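Local coordinates for protein voltage-sensor containing phosphatase (Ciona intestinalis, PDB 3V0F) that probably dephosphorylates membrane phosphoinositides under the control of a voltage sensor, using a PTEN-like phosphatase domain joined to a C2 domain, at residues T28-H33 with G158-D163; G128-T133 with G172-S177; V166-Q171 with P314-T319; V215-G220 with S276-L281. The protein carries 1 engineered substitution. All coordinates share one frame; numbering follows the deposited sequence.

In the fold
Three of the four contacts form a continuous path from the phosphatase sheet to the C2 domain. Interaction 2 holds the phosphate-binding loop, with a phosphate ion in it, against the loop before helix 176-191. Interaction 1 lies with its centre about 13 Å away and touches it through R161, whose NE is 3.1 Å from G129 O. On the C2 side, interaction 3 also has its centre about 13 Å from interaction 2, and H315 NE2 reaches E174 O at 2.9 Å. Interaction 4 stands apart at an end of the C2 sandwich, its nearest atoms about 8 Å from interaction 3 and about 16 Å from interaction 2.

Interaction 1: T28-H33 with G158-D163; sequences TYVTDH and GSRRTD
R160, on the last turn of helix 150-161, reaches across to the backbone of Y29. Bends at chi2 (-69°) and chi3 (-72°) curl its chain so that the guanidinium arrives edge-on: R160 NH1 lies 2.8 Å from Y29 O, within the guanidinium plane and almost head-on to the carbonyl. R160 NE adds a weak, bent bond of 3.4 Å to Y29 O. The backbone of the same residue also takes part, R160 O resting 3.3 Å from the methyl T28 CG2. R161 follows with a nearly straight bond from NH1 to T28 OG1 (3.0 Å), again in the guanidinium plane, while R161 CD passes 3.4 Å from T28 OG1. D26 forms a salt bridge with R161 NH1, and G129 O and G128 O accept from R161 NE and R161 NH2. Beyond the helix, T162 N and T162 OG1 reach G158 O from opposite faces of its carbonyl plane. The chemistry divides the two arginines: R161, buried and bonded through all three nitrogens, is fixed in rotation and ties strand 25-29 to the phosphate-binding loop, whereas R160, exposed and modelled in two conformers, grips a single carbonyl and is probably the more mobile.

Interaction 2: G128-T133 with G172-S177; sequences GGKGRT and GVETAS. With PO4 (phosphate ion), chain C.
The R132 guanidinium turns its edge to the phosphate, whose phosphorus lies in the guanidinium plane; R132 NE donates to phosphate O3 at 2.9 Å and R132 NH2 to O2. From segment 172-177 the E174 carboxylate, modelled in two conformers, brings OE2 to 3.2 Å from phosphate O4 in the one described, and its CG packs near G131 CA. The backbone completes the cradle: G131 N meets phosphate O4 at 2.8 Å, and the amides of G129, K130 and R132 also donate. This is the P-loop of the protein tyrosine phosphatase superfamily, running into the N-terminus of helix 131-143, whose dipole would favour an anion; S126 stands where the signature cysteine is expected, probably the engineered substitution. The loop facing it resembles the TI loop of PTEN. K130 runs from one loop to the other with CG anti to the backbone N (chi1 179°) and the rest of the chain extended. Its CG sits 3.5 Å from G172 O, a buried carbonyl without a polar partner. Two waters accept hydrogen bonds from K130 NZ and G172 N, weakly in one case from the glycine. On the helix side, V173 CG1 rests 3.5 Å from G131 O.

Interaction 3: V166-Q171 with P314-T319; sequences VGDVFQ and PHKKKT
With CG beside its backbone N, D168 (chi1 -85°) swings its carboxylate round toward segment 314-319, although its CB points away from it. K316 answers in kind: bends at chi2 (-59°) and chi3 (-68°) fold the lysine back, and K316 CD passes over one face of the H315 ring, near the rim. The two side chains cross at an angle and close a salt bridge, K316 NZ to D168 OD1 at 2.8 Å, in which the ammonium approaches from above the carboxylate plane. Two waters also donate to D168 OD1. One of them, 2.8 Å from H315 O, accepts from V169 N as well, so a single water joins three groups. The contact bridges the phosphatase and C2 domains, the loop between helices 150-161 and 176-191 meeting the one between strands 303-307 and 328-335. Here H315 NE2 is engaged on the phosphatase side by E174 O. The backbones meet directly through K317 N, which donates to G167 O at 3.1 Å; a further water links that oxygen to K318 N. Extended K317 runs alongside the phosphatase loop, its CD 3.6 Å from V166 O and its CE 3.7 Å from D168 O, and its ammonium shares a water with V166 O. Beside it V169 CG2 lies 3.8 Å from H315 O, and the V169 side chain also touches E309 and W320.

Interaction 4: V215-G220 with S276-L281; sequences VGRGNG and STSKSL
A water joins the two turns with the shortest polar bond of the contact, lying 2.7 Å from S280 OG and donating to G216 O at 3.0 Å. No direct hydrogen bond crosses between the segments, and beyond this water they meet by van der Waals contact. L281 packs its two methyls against the first turn. With CG anti to the backbone N (chi1 -177°), the leucine places CD1 4.0 Å from G216 N and CD2 4.1 Å from V215 CG1, the valine and leucine side chains running across each other. P289 and Y323 pack against the same leucine. Both segments lie in loops at one end of the C2 β-sandwich: 215-220 carries the chain from strand 202-210 of one sheet to strand 223-229 of the other, and 276-281 starts on the last residue of strand 269-276, the antiparallel neighbour of 223-229. Each is shaped by a turn. V215 to G218 form a type II' turn closed by G218 N to V215 O, with G216 at the position where positive phi (60°) favours glycine; S278 to L281 form a type I turn closed by L281 N to S278 O. Next to the leucine, S278 OG stands 3.6 Å from R217 CG and 4.0 Å from G216 CA, touching the aliphatic start of the arginine, whose NE is held by S221 OG. An ST turn places S278, S276 OG accepting from S278 N at 2.9 Å. The carboxylate of D222 serves both segments, its OD1 accepting from R217 N and its OD2 hydrogen-bonded to S276 OG.

Interaction 1: T28-H33 with G158-D163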
loop_
_atom_site.group_PDB
_atom_site.type_symbol
_atom_site.label_atom_id
_atom_site.label_comp_id
_atom_site.label_asym_id
_atom_site.label_seq_id
_atom_site.Cartn_x
_atom_site.Cartn_y
_atom_site.Cartn_z
ATOM N N THR A 28 -0.537 -7.907 -17.917
ATOM C CA THR A 28 0.894 -8.163 -17.990
ATOM C C THR A 28 1.223 -9.522 -17.384
ATOM O O THR A 28 0.837 -9.801 -16.241
ATOM C CB THR A 28 1.687 -7.069 -17.219
ATOM O OG1 THR A 28 1.355 -5.773 -17.734
ATOM C CG2 THR A 28 3.188 -7.290 -17.327
ATOM N N TYR A 29 1.939 -10.365 -18.132
ATOM C CA TYR A 29 2.540 -11.543 -17.525
ATOM C C TYR A 29 3.799 -11.093 -16.782
ATOM O O TYR A 29 4.855 -10.860 -17.382
ATOM C CB TYR A 29 2.862 -12.618 -18.566
ATOM C CG TYR A 29 1.642 -13.395 -19.040
ATOM C CD1 TYR A 29 0.842 -12.918 -20.088
ATOM C CD2 TYR A 29 1.303 -14.614 -18.453
ATOM C CE1 TYR A 29 -0.270 -13.633 -20.523
ATOM C CE2 TYR A 29 0.184 -15.335 -18.884
ATOM C CZ TYR A 29 -0.590 -14.840 -19.923
ATOM O OH TYR A 29 -1.695 -15.535 -20.372
ATOM N N VAL A 30 3.687 -10.954 -15.467
ATOM C CA VAL A 30 4.851 -10.607 -14.646
ATOM C C VAL A 30 5.819 -11.780 -14.674
ATOM O O VAL A 30 7.027 -11.592 -14.865
ATOM C CB VAL A 30 4.447 -10.204 -13.224
ATOM C CG1 VAL A 30 5.671 -9.951 -12.370
ATOM C CG2 VAL A 30 3.575 -8.948 -13.265
ATOM N N THR A 31 5.285 -12.989 -14.507
ATOM C CA THR A 31 5.984 -14.222 -14.883
ATOM C C THR A 31 5.042 -15.014 -15.781
ATOM O O THR A 31 3.914 -14.596 -16.007
ATOM C CB THR A 31 6.321 -15.092 -13.668
ATOM O OG1 THR A 31 5.113 -15.649 -13.135
ATOM C CG2 THR A 31 7.041 -14.275 -12.583
ATOM N N ASP A 32 5.463 -16.196 -16.236
ATOM C CA ASP A 32 4.618 -17.023 -17.114
ATOM C C ASP A 32 3.303 -17.429 -16.431
ATOM O O ASP A 32 2.332 -17.758 -17.122
ATOM C CB ASP A 32 5.359 -18.297 -17.575
ATOM C CG ASP A 32 6.456 -18.031 -18.606
ATOM O OD1 ASP A 32 7.197 -18.996 -18.891
ATOM O OD2 ASP A 32 6.595 -16.915 -19.145
ATOM N N HIS A 33 3.285 -17.436 -15.091
ATOM C CA HIS A 33 2.116 -17.885 -14.330
ATOM C C HIS A 33 1.512 -16.861 -13.363
ATOM O O HIS A 33 0.609 -17.200 -12.602
ATOM C CB HIS A 33 2.417 -19.192 -13.590
ATOM C CG HIS A 33 2.945 -20.271 -14.482
ATOM N ND1 HIS A 33 2.146 -21.240 -15.051
ATOM C CD2 HIS A 33 4.198 -20.507 -14.933
ATOM C CE1 HIS A 33 2.892 -22.045 -15.788
ATOM N NE2 HIS A 33 4.139 -21.618 -15.738
ATOM N N GLY A 158 8.052 -3.628 -10.928
ATOM C CA GLY A 158 8.083 -2.328 -11.582
ATOM C C GLY A 158 8.517 -2.441 -13.043
ATOM O O GLY A 158 7.907 -1.843 -13.945
ATOM N N SER A 159 9.576 -3.212 -13.292
ATOM C CA SER A 159 10.105 -3.353 -14.645
ATOM C C SER A 159 9.119 -4.022 -15.604
ATOM O O SER A 159 9.053 -3.657 -16.781
ATOM C CB SER A 159 11.443 -4.097 -14.635
ATOM O OG SER A 159 11.275 -5.482 -14.396
ATOM N N ARG A 160 8.355 -4.991 -15.116
ATOM C CA ARG A 160 7.436 -5.720 -15.972
ATOM C C ARG A 160 6.138 -4.949 -16.216
ATOM O O ARG A 160 5.567 -5.015 -17.302
ATOM C CB ARG A 160 7.110 -7.085 -15.356
ATOM C CG ARG A 160 8.298 -8.029 -15.185
ATOM C CD ARG A 160 8.840 -8.545 -16.503
ATOM N NE ARG A 160 7.929 -9.506 -17.122
ATOM C CZ ARG A 160 8.265 -10.339 -18.104
ATOM N NH1 ARG A 160 7.365 -11.179 -18.596
ATOM N NH2 ARG A 160 9.494 -10.339 -18.597
ATOM N N ARG A 161 5.671 -4.222 -15.195
ATOM C CA ARG A 161 4.297 -3.726 -15.168
ATOM C C ARG A 161 4.120 -2.213 -15.244
ATOM O O ARG A 161 3.052 -1.746 -15.631
ATOM C CB ARG A 161 3.593 -4.305 -13.918
ATOM C CG ARG A 161 2.181 -3.827 -13.639
ATOM C CD ARG A 161 1.178 -4.343 -14.614
ATOM N NE ARG A 161 -0.090 -3.660 -14.416
ATOM C CZ ARG A 161 -1.036 -3.568 -15.339
ATOM N NH1 ARG A 161 -0.865 -4.127 -16.527
ATOM N NH2 ARG A 161 -2.147 -2.903 -15.064
ATOM N N THR A 162 5.138 -1.437 -14.896
ATOM C CA THR A 162 4.908 -0.022 -14.647
ATOM C C THR A 162 5.798 0.890 -15.484
ATOM O O THR A 162 6.920 0.521 -15.873
ATOM C CB THR A 162 5.097 0.325 -13.136
ATOM O OG1 THR A 162 6.494 0.356 -12.829
ATOM C CG2 THR A 162 4.395 -0.683 -12.196
ATOM N N ASP A 163 5.311 2.100 -15.724
ATOM C CA ASP A 163 6.132 3.120 -16.347
ATOM C C ASP A 163 7.183 3.540 -15.324
ATOM O O ASP A 163 6.939 3.551 -14.117
ATOM C CB ASP A 163 5.301 4.354 -16.738
ATOM C CG ASP A 163 4.231 4.057 -17.778
ATOM O OD1 ASP A 163 4.380 3.099 -18.577
ATOM O OD2 ASP A 163 3.245 4.830 -17.814
#

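Interaction 2: G128-T133 with G172-S177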
loop_
_atom_site.group_PDB
_atom_site.type_symbol
_atom_site.label_atom_id
_atom_site.label_comp_id
_atom_site.label_asym_id
_atom_site.label_seq_id
_atom_site.Cartn_x
_atom_site.Cartn_y
_atom_site.Cartn_z
ATOM N N GLY A 128 -5.597 0.563 -10.801
ATOM C CA GLY A 128 -4.564 0.721 -11.844
ATOM C C GLY A 128 -3.687 -0.507 -12.038
ATOM O O GLY A 128 -3.009 -0.677 -13.064
ATOM N N GLY A 129 -3.684 -1.380 -11.054
ATOM C CA GLY A 129 -2.828 -2.552 -11.127
ATOM C C GLY A 129 -1.373 -2.221 -10.861
ATOM O O GLY A 129 -0.486 -2.833 -11.483
ATOM N N LYS A 130 -1.132 -1.252 -9.968
ATOM C CA LYS A 130 0.240 -0.871 -9.586
ATOM C C LYS A 130 0.492 -0.994 -8.078
ATOM O O LYS A 130 1.266 -1.855 -7.669
ATOM C CB LYS A 130 0.654 0.529 -10.074
ATOM C CG LYS A 130 2.072 0.874 -9.627
ATOM C CD LYS A 130 2.650 2.152 -10.212
ATOM C CE LYS A 130 4.076 2.320 -9.701
ATOM N NZ LYS A 130 4.781 3.499 -10.269
ATOM N N GLY A 131 -0.108 -0.130 -7.252
ATOM C CA GLY A 131 0.284 -0.050 -5.842
ATOM C C GLY A 131 -0.111 -1.289 -5.042
ATOM O O GLY A 131 0.738 -2.016 -4.510
ATOM N N ARG A 132 -1.406 -1.556 -4.979
ATOM C CA ARG A 132 -1.907 -2.715 -4.247
ATOM C C ARG A 132 -1.469 -3.996 -4.953
ATOM O O ARG A 132 -0.987 -4.924 -4.317
ATOM C CB ARG A 132 -3.424 -2.611 -4.111
ATOM C CG ARG A 132 -3.817 -1.500 -3.158
ATOM C CD ARG A 132 -5.293 -1.206 -3.216
ATOM N NE ARG A 132 -5.655 -0.491 -4.426
ATOM C CZ ARG A 132 -6.894 -0.098 -4.695
ATOM N NH1 ARG A 132 -7.893 -0.396 -3.869
ATOM N NH2 ARG A 132 -7.135 0.579 -5.808
ATOM N N THR A 133 -1.619 -4.025 -6.270
ATOM C CA THR A 133 -1.225 -5.186 -7.067
ATOM C C THR A 133 0.254 -5.510 -6.866
ATOM O O THR A 133 0.614 -6.660 -6.633
ATOM C CB THR A 133 -1.566 -4.965 -8.558
ATOM O OG1 THR A 133 -2.981 -5.002 -8.701
ATOM C CG2 THR A 133 -0.981 -6.043 -9.449
ATOM N N GLY A 172 8.012 0.608 -8.484
ATOM C CA GLY A 172 7.219 -0.598 -8.323
ATOM C C GLY A 172 5.821 -0.366 -7.785
ATOM O O GLY A 172 4.852 -0.889 -8.340
ATOM N N VAL A 173 5.716 0.376 -6.680
ATOM C CA VAL A 173 4.433 0.572 -5.993
ATOM C C VAL A 173 4.170 2.067 -5.803
ATOM O O VAL A 173 4.962 2.903 -6.253
ATOM C CB VAL A 173 4.305 -0.252 -4.696
ATOM C CG1 VAL A 173 4.235 -1.745 -5.035
ATOM C CG2 VAL A 173 5.421 0.059 -3.711
ATOM N N GLU A 174 3.076 2.402 -5.126
ATOM C CA GLU A 174 2.634 3.799 -5.063
ATOM C C GLU A 174 2.914 4.506 -3.749
ATOM O O GLU A 174 2.935 5.743 -3.719
ATOM C CB GLU A 174 1.159 3.938 -5.426
ATOM C CG GLU A 174 0.908 3.765 -6.895
ATOM C CD GLU A 174 -0.527 4.009 -7.274
ATOM O OE1 GLU A 174 -0.743 4.575 -8.355
ATOM O OE2 GLU A 174 -1.434 3.644 -6.490
ATOM N N THR A 175 3.165 3.745 -2.674
ATOM C CA THR A 175 3.367 4.349 -1.356
ATOM C C THR A 175 4.550 3.748 -0.621
ATOM O O THR A 175 5.045 2.657 -0.961
ATOM C CB THR A 175 2.107 4.290 -0.445
ATOM O OG1 THR A 175 1.998 2.984 0.116
ATOM C CG2 THR A 175 0.840 4.643 -1.207
ATOM N N ALA A 176 5.017 4.487 0.382
ATOM C CA ALA A 176 6.095 3.979 1.229
ATOM C C ALA A 176 5.644 2.800 2.095
ATOM O O ALA A 176 6.426 1.876 2.343
ATOM C CB ALA A 176 6.689 5.094 2.076
ATOM N N SER A 177 4.395 2.820 2.572
ATOM C CA SER A 177 3.896 1.696 3.388
ATOM C C SER A 177 3.797 0.440 2.533
ATOM O O SER A 177 4.011 -0.657 3.033
ATOM C CB SER A 177 2.550 1.991 4.020
ATOM O OG SER A 177 2.607 3.023 4.961
HETATM P P PO4 C . -3.654 0.615 -7.477
HETATM O O1 PO4 C . -4.261 -0.472 -8.324
HETATM O O2 PO4 C . -4.671 1.729 -7.502
HETATM O O3 PO4 C . -3.416 0.199 -6.057
HETATM O O4 PO4 C . -2.422 1.112 -8.160
HETATM O O HOH W 1 7.364 2.220 -11.047
HETATM O O HOH W 2 6.841 3.472 -8.300
#

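Interaction 3: V166-Q171 with P314-T319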
loop_
_atom_site.group_PDB
_atom_site.type_symbol
_atom_site.label_atom_id
_atom_site.label_comp_id
_atom_site.label_asym_id
_atom_site.label_seq_id
_atom_site.Cartn_x
_atom_site.Cartn_y
_atom_site.Cartn_z
ATOM N N VAL A 166 10.177 9.150 -12.575
ATOM C CA VAL A 166 11.236 10.019 -12.029
ATOM C C VAL A 166 10.793 10.682 -10.714
ATOM O O VAL A 166 11.618 11.139 -9.932
ATOM C CB VAL A 166 11.706 11.124 -13.033
ATOM C CG1 VAL A 166 12.340 10.500 -14.273
ATOM C CG2 VAL A 166 10.560 12.071 -13.375
ATOM N N GLY A 167 9.491 10.722 -10.465
ATOM C CA GLY A 167 8.957 11.326 -9.240
ATOM C C GLY A 167 8.999 10.424 -8.015
ATOM O O GLY A 167 8.593 10.840 -6.932
ATOM N N ASP A 168 9.477 9.190 -8.188
ATOM C CA ASP A 168 9.611 8.213 -7.108
ATOM C C ASP A 168 11.057 7.952 -6.746
ATOM O O ASP A 168 11.938 7.978 -7.600
ATOM C CB ASP A 168 8.971 6.891 -7.513
ATOM C CG ASP A 168 7.501 6.853 -7.250
ATOM O OD1 ASP A 168 7.067 7.399 -6.198
ATOM O OD2 ASP A 168 6.788 6.234 -8.077
ATOM N N VAL A 169 11.286 7.671 -5.470
ATOM C CA VAL A 169 12.589 7.218 -5.010
ATOM C C VAL A 169 12.838 5.800 -5.538
ATOM O O VAL A 169 13.898 5.527 -6.110
ATOM C CB VAL A 169 12.697 7.265 -3.460
ATOM C CG1 VAL A 169 14.057 6.761 -3.007
ATOM C CG2 VAL A 169 12.432 8.674 -2.924
ATOM N N PHE A 170 11.876 4.905 -5.319
ATOM C CA PHE A 170 11.963 3.505 -5.752
ATOM C C PHE A 170 10.821 3.159 -6.681
ATOM O O PHE A 170 9.719 3.688 -6.530
ATOM C CB PHE A 170 11.966 2.549 -4.543
ATOM C CG PHE A 170 13.073 2.822 -3.573
ATOM C CD1 PHE A 170 12.803 3.309 -2.305
ATOM C CD2 PHE A 170 14.388 2.611 -3.943
ATOM C CE1 PHE A 170 13.835 3.555 -1.408
ATOM C CE2 PHE A 170 15.424 2.863 -3.064
ATOM C CZ PHE A 170 15.147 3.337 -1.795
ATOM N N GLN A 171 11.091 2.277 -7.646
ATOM C CA GLN A 171 10.080 1.831 -8.629
ATOM C C GLN A 171 9.295 0.633 -8.144
ATOM O O GLN A 171 9.849 -0.264 -7.508
ATOM C CB GLN A 171 10.768 1.463 -9.948
ATOM C CG GLN A 171 11.584 2.604 -10.565
ATOM C CD GLN A 171 10.776 3.882 -10.767
ATOM O OE1 GLN A 171 9.709 3.869 -11.384
ATOM N NE2 GLN A 171 11.304 4.999 -10.275
ATOM N N PRO A 314 5.123 12.377 1.730
ATOM C CA PRO A 314 6.466 12.951 1.629
ATOM C C PRO A 314 7.417 12.108 0.783
ATOM O O PRO A 314 8.450 12.609 0.361
ATOM C CB PRO A 314 6.916 13.024 3.097
ATOM C CG PRO A 314 5.649 13.103 3.877
ATOM C CD PRO A 314 4.766 12.110 3.143
ATOM N N HIS A 315 7.099 10.840 0.538
ATOM C CA HIS A 315 7.960 9.979 -0.257
ATOM C C HIS A 315 7.996 10.401 -1.723
ATOM O O HIS A 315 8.870 9.974 -2.473
ATOM C CB HIS A 315 7.529 8.517 -0.095
ATOM C CG HIS A 315 6.305 8.145 -0.874
ATOM N ND1 HIS A 315 5.040 8.614 -0.573
ATOM C CD2 HIS A 315 6.161 7.316 -1.935
ATOM C CE1 HIS A 315 4.176 8.092 -1.431
ATOM N NE2 HIS A 315 4.835 7.314 -2.275
ATOM N N LYS A 316 7.041 11.234 -2.142
ATOM C CA LYS A 316 6.998 11.733 -3.521
ATOM C C LYS A 316 7.882 12.946 -3.655
ATOM O O LYS A 316 7.740 13.918 -2.909
ATOM C CB LYS A 316 5.567 12.112 -3.926
ATOM C CG LYS A 316 4.510 11.000 -3.862
ATOM C CD LYS A 316 4.797 9.775 -4.725
ATOM C CE LYS A 316 4.717 10.078 -6.218
ATOM N NZ LYS A 316 4.787 8.807 -7.011
ATOM N N LYS A 317 8.758 12.905 -4.651
ATOM C CA LYS A 317 9.695 14.000 -4.900
ATOM C C LYS A 317 9.017 15.349 -5.120
ATOM O O LYS A 317 9.631 16.375 -4.843
ATOM C CB LYS A 317 10.648 13.664 -6.052
ATOM C CG LYS A 317 11.539 12.463 -5.759
ATOM C CD LYS A 317 12.714 12.374 -6.738
ATOM C CE LYS A 317 13.553 11.124 -6.504
ATOM N NZ LYS A 317 14.807 11.131 -7.327
ATOM N N LYS A 318 7.779 15.346 -5.630
ATOM C CA LYS A 318 7.036 16.597 -5.889
ATOM C C LYS A 318 6.753 17.364 -4.589
ATOM O O LYS A 318 6.347 18.529 -4.664
ATOM C CB LYS A 318 5.725 16.334 -6.658
ATOM C CG LYS A 318 4.655 15.593 -5.846
ATOM C CD LYS A 318 3.389 15.300 -6.645
ATOM C CE LYS A 318 2.347 14.642 -5.753
ATOM N NZ LYS A 318 1.089 14.385 -6.511
ATOM N N THR A 319 7.007 16.743 -3.424
ATOM C CA THR A 319 6.765 17.380 -2.113
ATOM C C THR A 319 8.008 17.875 -1.370
ATOM O O THR A 319 7.923 18.378 -0.236
ATOM C CB THR A 319 6.052 16.432 -1.130
ATOM O OG1 THR A 319 6.979 15.444 -0.635
ATOM C CG2 THR A 319 4.841 15.761 -1.766
HETATM O O HOH W 3 14.280 11.060 -10.029
HETATM O O HOH W 4 6.687 13.104 -7.162
HETATM O O HOH W 5 8.804 7.637 -4.009
HETATM O O HOH W 6 5.619 5.402 -4.898
#

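Interaction 4: V215-G220 with S276-L281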
loop_
_atom_site.group_PDB
_atom_site.type_symbol
_atom_site.label_atom_id
_atom_site.label_comp_id
_atom_site.label_asym_id
_atom_site.label_seq_id
_atom_site.Cartn_x
_atom_site.Cartn_y
_atom_site.Cartn_z
ATOM N N VAL A 215 6.414 23.386 7.486
ATOM C CA VAL A 215 5.360 22.377 7.329
ATOM C C VAL A 215 4.134 22.901 8.072
ATOM O O VAL A 215 4.147 23.018 9.303
ATOM C CB VAL A 215 5.799 21.040 7.931
ATOM C CG1 VAL A 215 4.690 20.006 7.783
ATOM C CG2 VAL A 215 7.086 20.539 7.270
ATOM N N GLY A 216 3.092 23.258 7.321
ATOM C CA GLY A 216 1.917 23.926 7.904
ATOM C C GLY A 216 2.351 25.231 8.553
ATOM O O GLY A 216 3.011 26.044 7.919
ATOM N N ARG A 217 2.027 25.421 9.827
ATOM C CA ARG A 217 2.403 26.649 10.539
ATOM C C ARG A 217 3.841 26.585 11.066
ATOM O O ARG A 217 4.357 27.549 11.650
ATOM C CB ARG A 217 1.404 26.933 11.655
ATOM C CG ARG A 217 0.025 27.380 11.099
ATOM C CD ARG A 217 -1.065 27.531 12.140
ATOM N NE ARG A 217 -0.771 28.563 13.125
ATOM C CZ ARG A 217 -1.154 29.843 13.078
ATOM N NH1 ARG A 217 -1.890 30.339 12.089
ATOM N NH2 ARG A 217 -0.789 30.638 14.062
ATOM N N GLY A 218 4.492 25.444 10.860
ATOM C CA GLY A 218 5.926 25.313 11.121
ATOM C C GLY A 218 6.311 25.128 12.575
ATOM O O GLY A 218 7.481 25.246 12.938
ATOM N N ASN A 219 5.325 24.798 13.408
ATOM C CA ASN A 219 5.561 24.659 14.835
ATOM C C ASN A 219 4.627 23.629 15.472
ATOM O O ASN A 219 4.487 23.585 16.696
ATOM C CB ASN A 219 5.407 26.030 15.531
ATOM C CG ASN A 219 4.029 26.616 15.340
ATOM O OD1 ASN A 219 3.125 25.926 14.883
ATOM N ND2 ASN A 219 3.847 27.890 15.705
ATOM N N GLY A 220 3.967 22.821 14.638
ATOM C CA GLY A 220 3.051 21.781 15.122
ATOM C C GLY A 220 1.634 22.250 15.426
ATOM O O GLY A 220 0.754 21.422 15.630
ATOM N N SER A 276 -4.040 18.663 8.915
ATOM C CA SER A 276 -3.645 20.039 9.163
ATOM C C SER A 276 -4.805 20.991 8.941
ATOM O O SER A 276 -5.561 20.851 7.970
ATOM C CB SER A 276 -2.508 20.440 8.229
ATOM O OG SER A 276 -2.166 21.804 8.392
ATOM N N THR A 277 -4.911 21.986 9.822
ATOM C CA THR A 277 -5.857 23.075 9.632
ATOM C C THR A 277 -5.354 24.078 8.582
ATOM O O THR A 277 -6.102 24.983 8.180
ATOM C CB THR A 277 -6.152 23.808 10.957
ATOM O OG1 THR A 277 -4.937 24.321 11.515
ATOM C CG2 THR A 277 -6.866 22.887 11.965
ATOM N N SER A 278 -4.098 23.943 8.148
ATOM C CA SER A 278 -3.526 24.851 7.138
ATOM C C SER A 278 -3.848 24.356 5.741
ATOM O O SER A 278 -3.347 23.315 5.315
ATOM C CB SER A 278 -2.005 24.925 7.284
ATOM O OG SER A 278 -1.635 25.640 8.443
ATOM N N LYS A 279 -4.667 25.111 5.021
ATOM C CA LYS A 279 -4.975 24.791 3.633
ATOM C C LYS A 279 -3.706 24.827 2.777
ATOM O O LYS A 279 -3.616 24.137 1.756
ATOM C CB LYS A 279 -6.069 25.722 3.083
ATOM C CG LYS A 279 -5.951 27.206 3.472
ATOM C CD LYS A 279 -6.391 27.510 4.920
ATOM C CE LYS A 279 -7.897 27.694 5.043
ATOM N NZ LYS A 279 -8.316 27.916 6.458
ATOM N N SER A 280 -2.716 25.603 3.229
ATOM C CA SER A 280 -1.411 25.735 2.575
ATOM C C SER A 280 -0.535 24.478 2.611
ATOM O O SER A 280 0.437 24.380 1.867
ATOM C CB SER A 280 -0.632 26.927 3.164
ATOM O OG SER A 280 -0.381 26.740 4.549
ATOM N N LEU A 281 -0.876 23.524 3.476
ATOM C CA LEU A 281 -0.197 22.239 3.493
ATOM C C LEU A 281 -1.001 21.242 2.655
ATOM O O LEU A 281 -2.075 20.813 3.067
ATOM C CB LEU A 281 -0.027 21.733 4.925
ATOM C CG LEU A 281 0.755 20.423 5.047
ATOM C CD1 LEU A 281 2.180 20.571 4.478
ATOM C CD2 LEU A 281 0.801 19.977 6.502
HETATM O O HOH W 7 2.200 26.262 5.047
#